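Local atomic coordinates of uncharacterized conserved (Bdellovibrio bacteriovorus, PDB entry 7O21), a protein that probably acts as a peptidoglycan L,D-carboxypeptidase of the YkuD family, editing the cell wall of a predatory bacterium and so shaping the curved cell. Residues 86-98 against 163-177. Sequence-based numbering, arbitrary orientation. Where two conformers were deposited one is given.
Sequences HKTPEGIYFLQER and ADYIKLGETPILIFD. With EDO (1,2-ethanediol), chain K.
In the conformer described, the edge of the Phe94 ring meets the 163-177 segment, CD2 lying 3.2 Å from Glu170 O near the ring plane, while Pro172 CG approaches CE2 obliquely. The Phe176 ring carries Leu174 CB on one face, offset toward the rim, and receives Ile92 CG1 at its edge. The carboxylates of Glu90 and Asp177 are stacked, their planes 15° apart, with Glu90 OE1 3.7 Å from Asp177 OD1. Glu90 CG sits between its backbone N and carbonyl carbon (chi1 67°), and the extended chain beyond it brings OE1 to Asp177 N, which bonds it at 2.9 Å from above the carboxylate plane. Such close like charges would probably be eased by Lys48, which bridges to Asp177 OD1, and by Lys87, whose salt bridge to Asp177 OD2 is long; a water donates to both Thr88 O and Asp177 OD2.

Beyond the carboxylates, strands 91-98 and 172-176 run antiparallel. Gly91 with Ile175 and Tyr93 with Ile173 form hydrogen-bonded pairs, two bonds each; Leu95 N continues the pairing to Thr171 O, and Leu95 O accepts from Gly169 N at 2.8 Å. Ile92 and Leu174 lie side by side, CG2 to CD2 3.5 Å, on the face that also bears Phe94 and Pro172; strand 246-257 packs against this face. On the other face, Ile175 CD1 approaches Tyr93 CD2, and Ile173 CG2 touches Tyr93 CB. Ile173 CG2 also touches Leu95 CD2. CD1, the other branch of Leu95, reaches Ile166 CG1 at 3.8 Å, the two side chains crossing at about a right angle.

Strand 42-47 flanks 172-176 and strand 113-116 flanks 91-99, placing this antiparallel pair within the mixed beta-sheet of the YkuD L,D-transpeptidase catalytic domain, with Ile175 about 8 Å, side chain to side chain, from the predicted nucleophile Cys151.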
ATOM      1  N   HIS A  86      22.027  -9.417 -14.717  1.00 62.98           N
ATOM      2  CA  HIS A  86      20.988  -9.665 -15.712  1.00 59.69           C
ATOM      3  C   HIS A  86      19.780 -10.416 -15.169  1.00 52.91           C
ATOM      4  O   HIS A  86      18.936 -10.868 -15.953  1.00 57.53           O
ATOM      5  CB  HIS A  86      21.505 -10.369 -16.972  1.00 67.77           C
ATOM      6  CG  HIS A  86      22.562  -9.594 -17.692  1.00 75.26           C
ATOM      7  ND1 HIS A  86      22.302  -8.412 -18.353  1.00 75.26           N
ATOM      8  CD2 HIS A  86      23.868  -9.872 -17.921  1.00 74.20           C
ATOM      9  CE1 HIS A  86      23.413  -7.972 -18.917  1.00 72.90           C
ATOM     10  NE2 HIS A  86      24.377  -8.839 -18.671  1.00 75.12           N
ATOM     11  N   LYS A  87      19.669 -10.567 -13.858  1.00 47.83           N
ATOM     12  CA  LYS A  87      18.563 -11.290 -13.252  1.00 45.53           C
ATOM     13  C   LYS A  87      17.448 -10.326 -12.858  1.00 36.23           C
ATOM     14  O   LYS A  87      17.635  -9.110 -12.792  1.00 38.06           O
ATOM     15  CB  LYS A  87      19.046 -12.103 -12.045  1.00 37.20           C
ATOM     16  CG  LYS A  87      20.174 -13.073 -12.385  1.00 41.31           C
ATOM     17  CD  LYS A  87      20.566 -13.937 -11.195  1.00 43.46           C
ATOM     18  CE  LYS A  87      19.483 -14.954 -10.884  1.00 49.71           C
ATOM     19  NZ  LYS A  87      19.907 -15.939  -9.853  1.00 49.90           N
ATOM     20  N   THR A  88      16.277 -10.892 -12.599  1.00 26.68           N
ATOM     21  CA  THR A  88      15.061 -10.151 -12.301  1.00 24.68           C
ATOM     22  C   THR A  88      14.486 -10.647 -10.985  1.00 22.22           C
ATOM     23  O   THR A  88      14.765 -11.775 -10.563  1.00 25.20           O
ATOM     24  CB  THR A  88      14.032 -10.376 -13.419  1.00 24.79           C
ATOM     25  OG1 THR A  88      13.968 -11.775 -13.725  1.00 34.63           O
ATOM     26  CG2 THR A  88      14.439  -9.619 -14.682  1.00 29.33           C
ATOM     27  N   PRO A  89      13.671  -9.836 -10.314  1.00 22.89           N
ATOM     28  CA  PRO A  89      13.149 -10.252  -9.009  1.00 25.19           C
ATOM     29  C   PRO A  89      12.321 -11.526  -9.080  1.00 21.31           C
ATOM     30  O   PRO A  89      11.622 -11.795 -10.057  1.00 20.98           O
ATOM     31  CB  PRO A  89      12.293  -9.059  -8.569  1.00 30.38           C
ATOM     32  CG  PRO A  89      12.877  -7.892  -9.294  1.00 30.59           C
ATOM     33  CD  PRO A  89      13.318  -8.442 -10.628  1.00 22.33           C
ATOM     34  N   GLU A  90      12.416 -12.317  -8.021  1.00 20.84           N
ATOM     35  CA  GLU A  90      11.552 -13.463  -7.819  1.00 20.45           C
ATOM     36  C   GLU A  90      10.951 -13.350  -6.427  1.00 18.88           C
ATOM     37  O   GLU A  90      11.561 -12.773  -5.516  1.00 20.85           O
ATOM     38  CB  GLU A  90      12.290 -14.802  -8.018  1.00 29.07           C
ATOM     39  CG  GLU A  90      13.363 -15.103  -6.994  1.00 29.80           C
ATOM     40  CD  GLU A  90      14.053 -16.446  -7.230  1.00 27.25           C
ATOM     41  OE1 GLU A  90      13.402 -17.381  -7.741  1.00 21.88           O
ATOM     42  OE2 GLU A  90      15.247 -16.574  -6.891  1.00 29.33           O
ATOM     43  N   GLY A  91       9.748 -13.875  -6.260  1.00 17.07           N
ATOM     44  CA  GLY A  91       9.123 -13.792  -4.957  1.00 17.58           C
ATOM     45  C   GLY A  91       7.660 -14.183  -4.977  1.00 16.94           C
ATOM     46  O   GLY A  91       7.147 -14.751  -5.953  1.00 16.39           O
ATOM     47  N   ILE A  92       7.009 -13.860  -3.864  1.00 17.54           N
ATOM     48  CA  ILE A  92       5.674 -14.322  -3.536  1.00 16.04           C
ATOM     49  C   ILE A  92       4.810 -13.075  -3.458  1.00 15.96           C
ATOM     50  O   ILE A  92       4.894 -12.326  -2.473  1.00 17.68           O
ATOM     51  CB  ILE A  92       5.669 -15.073  -2.192  1.00 14.27           C
ATOM     52  CG1 ILE A  92       6.664 -16.244  -2.196  1.00 15.18           C
ATOM     53  CG2 ILE A  92       4.274 -15.574  -1.860  1.00 17.21           C
ATOM     54  CD1 ILE A  92       7.002 -16.760  -0.782  1.00 15.28           C
ATOM     55  N   TYR A  93       3.983 -12.849  -4.482  1.00 15.31           N
ATOM     56  CA  TYR A  93       3.263 -11.590  -4.632  1.00 14.81           C
ATOM     57  C   TYR A  93       1.762 -11.824  -4.743  1.00 14.59           C
ATOM     58  O   TYR A  93       1.278 -12.951  -4.789  1.00 14.53           O
ATOM     59  CB  TYR A  93       3.775 -10.823  -5.865  1.00 15.73           C
ATOM     60  CG  TYR A  93       5.245 -10.551  -5.713  1.00 16.66           C
ATOM     61  CD1 TYR A  93       5.695  -9.611  -4.795  1.00 17.32           C
ATOM     62  CD2 TYR A  93       6.182 -11.302  -6.403  1.00 18.36           C
ATOM     63  CE1 TYR A  93       7.034  -9.399  -4.603  1.00 16.52           C
ATOM     64  CE2 TYR A  93       7.536 -11.089  -6.217  1.00 16.45           C
ATOM     65  CZ  TYR A  93       7.950 -10.137  -5.313  1.00 17.62           C
ATOM     66  OH  TYR A  93       9.297  -9.930  -5.105  1.00 18.83           O
ATOM     67  N   PHE A  94       1.009 -10.731  -4.721  0.66 15.78           N
ATOM     68  CA  PHE A  94      -0.470 -10.725  -4.860  0.66 20.76           C
ATOM     69  C   PHE A  94      -0.809  -9.687  -5.940  0.66 16.89           C
ATOM     70  O   PHE A  94      -0.136  -8.680  -6.026  0.66 19.16           O
ATOM     71  CB  PHE A  94      -1.151 -10.378  -3.521  0.66 20.58           C
ATOM     72  CG  PHE A  94      -1.063 -11.435  -2.438  0.66 17.44           C
ATOM     73  CD1 PHE A  94       0.081 -11.597  -1.671  0.66 20.44           C
ATOM     74  CD2 PHE A  94      -2.121 -12.301  -2.192  0.66 19.48           C
ATOM     75  CE1 PHE A  94       0.160 -12.599  -0.714  0.66 17.90           C
ATOM     76  CE2 PHE A  94      -2.038 -13.295  -1.234  0.66 18.94           C
ATOM     77  CZ  PHE A  94      -0.897 -13.429  -0.489  0.66 15.07           C
ATOM     78  N   LEU A  95      -1.786  -9.974  -6.783  1.00 16.24           N
ATOM     79  CA  LEU A  95      -2.225  -9.034  -7.808  1.00 15.26           C
ATOM     80  C   LEU A  95      -3.185  -8.013  -7.209  1.00 16.01           C
ATOM     81  O   LEU A  95      -4.100  -8.375  -6.462  1.00 18.31           O
ATOM     82  CB  LEU A  95      -2.894  -9.799  -8.944  1.00 18.00           C
ATOM     83  CG  LEU A  95      -1.907 -10.779  -9.599  1.00 17.78           C
ATOM     84  CD1 LEU A  95      -2.640 -11.898 -10.311  1.00 22.43           C
ATOM     85  CD2 LEU A  95      -0.960 -10.034 -10.534  1.00 18.06           C
ATOM     86  N   GLN A  96      -2.969  -6.749  -7.547  0.68 14.83           N
ATOM     87  CA  GLN A  96      -3.702  -5.648  -6.880  0.68 16.24           C
ATOM     88  C   GLN A  96      -4.728  -4.929  -7.758  0.68 15.86           C
ATOM     89  O   GLN A  96      -5.810  -4.738  -7.277  0.68 15.49           O
ATOM     90  CB  GLN A  96      -2.678  -4.645  -6.353  0.68 16.32           C
ATOM     91  CG  GLN A  96      -1.722  -5.209  -5.314  0.68 17.59           C
ATOM     92  CD  GLN A  96      -0.959  -4.134  -4.583  0.68 27.29           C
ATOM     93  OE1 GLN A  96      -0.246  -3.339  -5.173  0.68 33.87           O
ATOM     94  NE2 GLN A  96      -1.133  -4.073  -3.276  0.68 34.22           N
ATOM     95  N   GLU A  97      -4.320  -4.374  -8.893  1.00 15.42           N
ATOM     96  CA  GLU A  97      -5.218  -3.578  -9.715  1.00 18.33           C
ATOM     97  C   GLU A  97      -5.183  -4.065 -11.153  1.00 17.98           C
ATOM     98  O   GLU A  97      -4.179  -4.605 -11.620  1.00 16.48           O
ATOM     99  CB  GLU A  97      -4.786  -2.104  -9.737  1.00 19.78           C
ATOM    100  CG  GLU A  97      -4.800  -1.402  -8.389  1.00 26.88           C
ATOM    101  CD  GLU A  97      -4.244   0.014  -8.473  1.00 31.17           C
ATOM    102  OE1 GLU A  97      -4.444   0.681  -9.508  1.00 43.91           O
ATOM    103  OE2 GLU A  97      -3.584   0.447  -7.507  1.00 43.50           O
ATOM    104  N   ARG A  98      -6.288  -3.846 -11.853  1.00 17.60           N
ATOM    105  CA  ARG A  98      -6.420  -4.172 -13.264  1.00 18.54           C
ATOM    106  C   ARG A  98      -6.430  -2.873 -14.063  1.00 18.09           C
ATOM    107  O   ARG A  98      -7.160  -1.932 -13.729  1.00 19.31           O
ATOM    108  CB  ARG A  98      -7.713  -4.957 -13.485  1.00 20.44           C
ATOM    109  CG  ARG A  98      -8.047  -5.306 -14.928  1.00 22.91           C
ATOM    110  CD  ARG A  98      -9.395  -6.024 -14.983  1.00 29.87           C
ATOM    111  NE  ARG A  98      -9.960  -6.031 -16.331  1.00 43.98           N
ATOM    112  CZ  ARG A  98     -10.689  -7.024 -16.831  1.00 46.98           C
ATOM    113  NH1 ARG A  98     -10.946  -8.097 -16.094  1.00 44.87           N
ATOM    114  NH2 ARG A  98     -11.165  -6.945 -18.067  1.00 39.62           N
ATOM    115  N   ALA A 163      -7.677 -13.157 -16.745  1.00 18.82           N
ATOM    116  CA  ALA A 163      -8.515 -12.208 -16.029  1.00 17.74           C
ATOM    117  C   ALA A 163      -9.672 -12.907 -15.330  1.00 24.14           C
ATOM    118  O   ALA A 163     -10.114 -12.458 -14.264  1.00 23.02           O
ATOM    119  CB  ALA A 163      -9.024 -11.120 -16.983  1.00 20.27           C
ATOM    120  N   ASP A 164     -10.145 -14.022 -15.891  1.00 23.17           N
ATOM    121  CA  ASP A 164     -11.242 -14.773 -15.287  1.00 27.58           C
ATOM    122  C   ASP A 164     -10.856 -15.419 -13.964  1.00 25.86           C
ATOM    123  O   ASP A 164     -11.742 -15.755 -13.171  1.00 28.89           O
ATOM    124  CB  ASP A 164     -11.752 -15.841 -16.259  1.00 30.96           C
ATOM    125  CG  ASP A 164     -12.439 -15.246 -17.474  1.00 38.28           C
ATOM    126  OD1 ASP A 164     -12.905 -14.087 -17.392  1.00 43.66           O
ATOM    127  OD2 ASP A 164     -12.504 -15.936 -18.514  1.00 49.41           O
ATOM    128  N   TYR A 165      -9.567 -15.605 -13.705  1.00 19.15           N
ATOM    129  CA  TYR A 165      -9.130 -16.264 -12.479  1.00 20.12           C
ATOM    130  C   TYR A 165      -8.614 -15.299 -11.426  1.00 22.26           C
ATOM    131  O   TYR A 165      -8.280 -15.738 -10.321  1.00 23.04           O
ATOM    132  CB  TYR A 165      -8.021 -17.274 -12.786  1.00 19.54           C
ATOM    133  CG  TYR A 165      -8.395 -18.378 -13.741  1.00 20.55           C
ATOM    134  CD1 TYR A 165      -9.178 -19.444 -13.330  1.00 17.72           C
ATOM    135  CD2 TYR A 165      -7.935 -18.366 -15.053  1.00 28.03           C
ATOM    136  CE1 TYR A 165      -9.508 -20.470 -14.204  1.00 23.47           C
ATOM    137  CE2 TYR A 165      -8.259 -19.381 -15.933  1.00 25.41           C
ATOM    138  CZ  TYR A 165      -9.047 -20.427 -15.504  1.00 26.07           C
ATOM    139  OH  TYR A 165      -9.357 -21.439 -16.390  1.00 31.12           O
ATOM    140  N   ILE A 166      -8.522 -14.012 -11.725  1.00 17.37           N
ATOM    141  CA  ILE A 166      -7.824 -13.070 -10.862  1.00 17.38           C
ATOM    142  C   ILE A 166      -8.832 -12.279 -10.044  1.00 18.22           C
ATOM    143  O   ILE A 166      -9.696 -11.584 -10.595  1.00 21.75           O
ATOM    144  CB  ILE A 166      -6.896 -12.150 -11.668  1.00 17.05           C
ATOM    145  CG1 ILE A 166      -5.733 -12.963 -12.237  1.00 17.11           C
ATOM    146  CG2 ILE A 166      -6.384 -11.006 -10.789  1.00 18.46           C
ATOM    147  CD1 ILE A 166      -4.981 -12.212 -13.318  1.00 18.47           C
ATOM    148  N   LYS A 167      -8.711 -12.385  -8.727  1.00 16.28           N
ATOM    149  CA  LYS A 167      -9.492 -11.597  -7.787  1.00 17.10           C
ATOM    150  C   LYS A 167      -8.571 -10.493  -7.286  1.00 18.20           C
ATOM    151  O   LYS A 167      -7.552 -10.764  -6.637  1.00 17.52           O
ATOM    152  CB  LYS A 167      -9.961 -12.501  -6.651  1.00 19.53           C
ATOM    153  CG  LYS A 167     -10.891 -11.858  -5.646  1.00 24.70           C
ATOM    154  CD  LYS A 167     -11.419 -12.979  -4.731  1.00 24.18           C
ATOM    155  CE  LYS A 167     -12.586 -12.564  -3.895  1.00 33.77           C
ATOM    156  NZ  LYS A 167     -12.979 -13.745  -3.088  1.00 22.18           N
ATOM    157  N   LEU A 168      -8.909  -9.248  -7.612  1.00 19.17           N
ATOM    158  CA  LEU A 168      -8.026  -8.142  -7.278  1.00 19.19           C
ATOM    159  C   LEU A 168      -7.848  -8.041  -5.772  1.00 19.28           C
ATOM    160  O   LEU A 168      -8.808  -8.157  -5.006  1.00 18.67           O
ATOM    161  CB  LEU A 168      -8.589  -6.836  -7.832  1.00 19.58           C
ATOM    162  CG  LEU A 168      -8.636  -6.764  -9.354  1.00 21.57           C
ATOM    163  CD1 LEU A 168      -9.143  -5.386  -9.751  1.00 24.38           C
ATOM    164  CD2 LEU A 168      -7.260  -7.038  -9.944  1.00 23.59           C
ATOM    165  N   GLY A 169      -6.604  -7.840  -5.348  1.00 17.54           N
ATOM    166  CA  GLY A 169      -6.269  -7.787  -3.950  1.00 19.71           C
ATOM    167  C   GLY A 169      -6.052  -9.129  -3.291  1.00 18.89           C
ATOM    168  O   GLY A 169      -5.608  -9.165  -2.133  1.00 20.71           O
ATOM    169  N   GLU A 170      -6.329 -10.228  -3.983  1.00 16.79           N
ATOM    170  CA  GLU A 170      -6.317 -11.537  -3.333  1.00 16.99           C
ATOM    171  C   GLU A 170      -5.507 -12.600  -4.063  1.00 16.71           C
ATOM    172  O   GLU A 170      -4.841 -13.407  -3.413  1.00 21.51           O
ATOM    173  CB  GLU A 170      -7.752 -12.042  -3.122  1.00 16.79           C
ATOM    174  CG  GLU A 170      -8.645 -11.087  -2.333  1.00 17.77           C
ATOM    175  CD  GLU A 170      -8.185 -10.864  -0.915  1.00 26.56           C
ATOM    176  OE1 GLU A 170      -7.445 -11.712  -0.372  1.00 21.07           O
ATOM    177  OE2 GLU A 170      -8.591  -9.832  -0.332  1.00 31.37           O
ATOM    178  N   THR A 171      -5.550 -12.641  -5.384  1.00 14.13           N
ATOM    179  CA  THR A 171      -4.913 -13.768  -6.084  1.00 13.83           C
ATOM    180  C   THR A 171      -3.389 -13.685  -6.012  1.00 14.45           C
ATOM    181  O   THR A 171      -2.805 -12.704  -6.496  1.00 14.53           O
ATOM    182  CB  THR A 171      -5.381 -13.833  -7.540  1.00 14.59           C
ATOM    183  OG1 THR A 171      -6.787 -14.103  -7.557  1.00 16.21           O
ATOM    184  CG2 THR A 171      -4.646 -14.953  -8.302  1.00 15.16           C
ATOM    185  N   PRO A 172      -2.707 -14.701  -5.487  1.00 13.13           N
ATOM    186  CA  PRO A 172      -1.238 -14.700  -5.517  1.00 15.51           C
ATOM    187  C   PRO A 172      -0.698 -14.883  -6.921  1.00 16.64           C
ATOM    188  O   PRO A 172      -1.278 -15.590  -7.750  1.00 16.83           O
ATOM    189  CB  PRO A 172      -0.858 -15.923  -4.669  1.00 17.94           C
ATOM    190  CG  PRO A 172      -2.066 -16.229  -3.841  1.00 16.78           C
ATOM    191  CD  PRO A 172      -3.251 -15.813  -4.687  1.00 13.79           C
ATOM    192  N   ILE A 173       0.447 -14.258  -7.171  1.00 14.37           N
ATOM    193  CA  ILE A 173       1.293 -14.602  -8.306  1.00 13.88           C
ATOM    194  C   ILE A 173       2.671 -14.930  -7.754  1.00 14.61           C
ATOM    195  O   ILE A 173       3.282 -14.118  -7.046  1.00 15.27           O
ATOM    196  CB  ILE A 173       1.315 -13.507  -9.388  1.00 13.53           C
ATOM    197  CG1 ILE A 173       2.170 -13.955 -10.562  1.00 15.16           C
ATOM    198  CG2 ILE A 173       1.770 -12.137  -8.820  1.00 17.64           C
ATOM    199  CD1 ILE A 173       1.956 -13.122 -11.822  1.00 17.98           C
ATOM    200  N   LEU A 174       3.124 -16.152  -8.007  1.00 13.54           N
ATOM    201  CA  LEU A 174       4.411 -16.645  -7.533  1.00 13.99           C
ATOM    202  C   LEU A 174       5.359 -16.592  -8.717  1.00 17.29           C
ATOM    203  O   LEU A 174       5.107 -17.236  -9.740  1.00 16.71           O
ATOM    204  CB  LEU A 174       4.278 -18.082  -7.044  1.00 14.40           C
ATOM    205  CG  LEU A 174       3.254 -18.339  -5.934  1.00 20.36           C
ATOM    206  CD1 LEU A 174       3.284 -19.810  -5.488  1.00 18.89           C
ATOM    207  CD2 LEU A 174       3.456 -17.396  -4.762  1.00 25.69           C
ATOM    208  N   ILE A 175       6.419 -15.806  -8.597  1.00 14.86           N
ATOM    209  CA  ILE A 175       7.323 -15.532  -9.706  1.00 16.53           C
ATOM    210  C   ILE A 175       8.666 -16.139  -9.326  1.00 16.79           C
ATOM    211  O   ILE A 175       9.408 -15.573  -8.520  1.00 18.01           O
ATOM    212  CB  ILE A 175       7.423 -14.029 -10.003  1.00 17.52           C
ATOM    213  CG1 ILE A 175       6.029 -13.447 -10.336  1.00 15.87           C
ATOM    214  CG2 ILE A 175       8.407 -13.774 -11.164  1.00 19.92           C
ATOM    215  CD1 ILE A 175       5.974 -11.922 -10.443  1.00 17.86           C
ATOM    216  N   PHE A 176       8.990 -17.304  -9.887  1.00 16.70           N
ATOM    217  CA  PHE A 176      10.138 -18.085  -9.439  1.00 17.18           C
ATOM    218  C   PHE A 176      11.075 -18.318 -10.613  1.00 19.78           C
ATOM    219  O   PHE A 176      10.621 -18.674 -11.707  1.00 18.87           O
ATOM    220  CB  PHE A 176       9.675 -19.433  -8.877  1.00 17.47           C
ATOM    221  CG  PHE A 176       8.822 -19.331  -7.617  1.00 19.59           C
ATOM    222  CD1 PHE A 176       8.889 -18.216  -6.791  1.00 20.18           C
ATOM    223  CD2 PHE A 176       7.970 -20.371  -7.265  1.00 21.12           C
ATOM    224  CE1 PHE A 176       8.121 -18.142  -5.617  1.00 19.36           C
ATOM    225  CE2 PHE A 176       7.198 -20.305  -6.097  1.00 20.07           C
ATOM    226  CZ  PHE A 176       7.271 -19.183  -5.279  1.00 19.62           C
ATOM    227  N   ASP A 177      12.381 -18.109 -10.385  1.00 20.29           N
ATOM    228  CA  ASP A 177      13.376 -18.389 -11.416  1.00 18.53           C
ATOM    229  C   ASP A 177      13.345 -19.860 -11.797  1.00 21.51           C
ATOM    230  O   ASP A 177      13.509 -20.213 -12.975  1.00 21.65           O
ATOM    231  CB  ASP A 177      14.783 -18.027 -10.918  1.00 20.31           C
ATOM    232  CG  ASP A 177      15.010 -16.527 -10.794  1.00 28.02           C
ATOM    233  OD1 ASP A 177      14.065 -15.740 -11.000  1.00 29.01           O
ATOM    234  OD2 ASP A 177      16.149 -16.128 -10.479  1.00 32.55           O
TER
HETATM  235  C1  EDO K 409     -10.872  -9.234   3.976  0.68 35.07           C
HETATM  236  O1  EDO K 409     -12.138  -9.317   3.314  0.68 42.11           O
HETATM  237  C2  EDO K 409      -9.827  -9.922   3.107  0.68 34.40           C
HETATM  238  O2  EDO K 409      -9.731  -9.232   1.854  0.68 39.81           O
HETATM  239  O   HOH W   1      18.105 -17.581  -9.736  1.00 42.22           O
HETATM  240  O   HOH W   2      16.498 -13.574  -9.535  1.00 33.59           O
HETATM  241  O   HOH W   3      15.903 -13.770 -13.109  1.00 37.70           O
HETATM  242  O   HOH W   4      -9.773  -9.856 -13.395  1.00 40.85           O